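Local coordinates for protein putative glucoamylase (Bacteroides caccae ATCC 43185, PDB 4QT9) that probably hydrolyses glycosidic bonds in glucans or related oligosaccharides, as a putative glucoamylase with an alpha/alpha toroid fold, at residues S319-D323 against G324-H328. Sequence-based numbering, arbitrary orientation.
Sequences SYSVD and GYAAH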
loop_
_atom_site.group_PDB
_atom_site.type_symbol
_atom_site.label_atom_id
_atom_site.label_comp_id
_atom_site.label_asym_id
_atom_site.label_seq_id
_atom_site.Cartn_x
_atom_site.Cartn_y
_atom_site.Cartn_z
ATOM N N SER A 319 -11.771 4.495 -1.444
ATOM C CA SER A 319 -12.314 3.826 -0.253
ATOM C C SER A 319 -13.794 3.568 -0.426
ATOM O O SER A 319 -14.391 4.007 -1.416
ATOM C CB SER A 319 -12.109 4.694 0.998
ATOM O OG SER A 319 -12.834 5.918 0.928
ATOM N N TYR A 320 -14.405 2.918 0.566
ATOM C CA TYR A 320 -15.861 2.815 0.599
ATOM C C TYR A 320 -16.439 4.185 0.448
ATOM O O TYR A 320 -15.828 5.174 0.892
ATOM C CB TYR A 320 -16.338 2.209 1.925
ATOM C CG TYR A 320 -16.177 0.706 2.016
ATOM C CD1 TYR A 320 -16.646 -0.130 1.002
ATOM C CD2 TYR A 320 -15.646 0.109 3.163
ATOM C CE1 TYR A 320 -16.530 -1.522 1.097
ATOM C CE2 TYR A 320 -15.563 -1.284 3.286
ATOM C CZ TYR A 320 -16.017 -2.092 2.254
ATOM O OH TYR A 320 -15.965 -3.451 2.373
ATOM N N SER A 321 -17.593 4.272 -0.203
ATOM C CA SER A 321 -18.258 5.552 -0.395
ATOM C C SER A 321 -19.726 5.395 -0.061
ATOM O O SER A 321 -20.192 4.256 0.074
ATOM C CB SER A 321 -18.060 6.054 -1.819
ATOM O OG SER A 321 -18.425 7.419 -1.955
ATOM N N VAL A 322 -20.456 6.528 0.085
ATOM C CA VAL A 322 -21.889 6.553 0.416
ATOM C C VAL A 322 -22.674 5.576 -0.497
ATOM O O VAL A 322 -23.459 4.780 0.014
ATOM C CB VAL A 322 -22.488 7.985 0.364
ATOM C CG1 VAL A 322 -23.903 8.004 0.942
ATOM C CG2 VAL A 322 -21.608 8.988 1.105
ATOM N N ASP A 323 -22.423 5.599 -1.812
ATOM C CA ASP A 323 -23.124 4.717 -2.749
ATOM C C ASP A 323 -22.304 3.472 -3.173
ATOM O O ASP A 323 -22.597 2.895 -4.221
ATOM C CB ASP A 323 -23.584 5.508 -3.993
ATOM C CG ASP A 323 -24.743 6.458 -3.737
ATOM O OD1 ASP A 323 -25.556 6.181 -2.810
ATOM O OD2 ASP A 323 -24.856 7.472 -4.473
ATOM N N GLY A 324 -21.348 3.037 -2.342
ATOM C CA GLY A 324 -20.541 1.847 -2.614
ATOM C C GLY A 324 -19.047 1.942 -2.349
ATOM O O GLY A 324 -18.584 1.739 -1.221
ATOM N N TYR A 325 -18.289 2.148 -3.410
ATOM C CA TYR A 325 -16.827 2.271 -3.411
ATOM C C TYR A 325 -16.467 3.252 -4.484
ATOM O O TYR A 325 -17.061 3.203 -5.557
ATOM C CB TYR A 325 -16.125 0.909 -3.643
ATOM C CG TYR A 325 -14.619 0.978 -3.494
ATOM C CD1 TYR A 325 -13.804 1.359 -4.561
ATOM C CD2 TYR A 325 -14.009 0.695 -2.276
ATOM C CE1 TYR A 325 -12.416 1.461 -4.416
ATOM C CE2 TYR A 325 -12.621 0.756 -2.129
ATOM C CZ TYR A 325 -11.828 1.156 -3.197
ATOM O OH TYR A 325 -10.460 1.220 -3.043
ATOM N N ALA A 326 -15.518 4.155 -4.208
ATOM C CA ALA A 326 -15.156 5.187 -5.167
ATOM C C ALA A 326 -13.705 5.643 -5.030
ATOM O O ALA A 326 -13.167 5.729 -3.922
ATOM C CB ALA A 326 -16.085 6.384 -4.999
ATOM N N ALA A 327 -13.096 5.992 -6.173
ATOM C CA ALA A 327 -11.728 6.507 -6.263
ATOM C C ALA A 327 -11.736 8.021 -5.967
ATOM O O ALA A 327 -11.521 8.834 -6.870
ATOM C CB ALA A 327 -11.140 6.215 -7.645
ATOM N N HIS A 328 -12.012 8.399 -4.710
ATOM C CA HIS A 328 -12.063 9.819 -4.329
ATOM C C HIS A 328 -10.724 10.454 -4.558
ATOM O O HIS A 328 -9.702 9.835 -4.257
ATOM C CB HIS A 328 -12.484 10.037 -2.871
ATOM C CG HIS A 328 -13.707 9.287 -2.463
ATOM N ND1 HIS A 328 -13.629 8.203 -1.606
ATOM C CD2 HIS A 328 -15.001 9.484 -2.806
ATOM C CE1 HIS A 328 -14.876 7.790 -1.435
ATOM N NE2 HIS A 328 -15.737 8.526 -2.135
#
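Ser321 and His328 meet across a tight two-stranded beta hairpin within the putative glucoamylase family region, where Ser321 OG lies 2.9 Å from His328 NE2 in a hydrogen bond that either partner could donate. The hydroxyl reaches the imidazole at its edge, in the ring plane; OG is anti to the backbone N of Ser321 (chi1 -167°), on the face of the hairpin that also carries Ser319 and Ala326. Beside it, Ser321 CB packs on Ala326 CB at 3.8 Å. Ala326 O sits over one face of the imidazole, and ND1 is held by Thr317 O, so bonds at both nitrogens fix the rotation of the ring. On the other side of the hairpin from Ser319, Ser321 and Ala326, the Tyr325 ring lies along the Ser319 backbone, with Ser319 O 3.5 Å above its plane, toward the rim; an acetate, probably from the crystallisation liquor, is bound nearby. Tyr320 diverges from it, CD1 passing 4.3 Å from Tyr325 CD2; Asp377 holds its backbone N, His52 and Arg50 bind its hydroxyl, and Leu391 touches both tyrosines. Ser319 OG, in turn, pairs with Ser340. The strands pair at Ser319 with Ala326 and at Ser321 with Gly324, linked by a type I turn from Ser321 to Gly324. Gly324 leaves this turn with phi 136°, and its N closes it, donating to Ser321 O at 2.9 Å from well above the carbonyl plane.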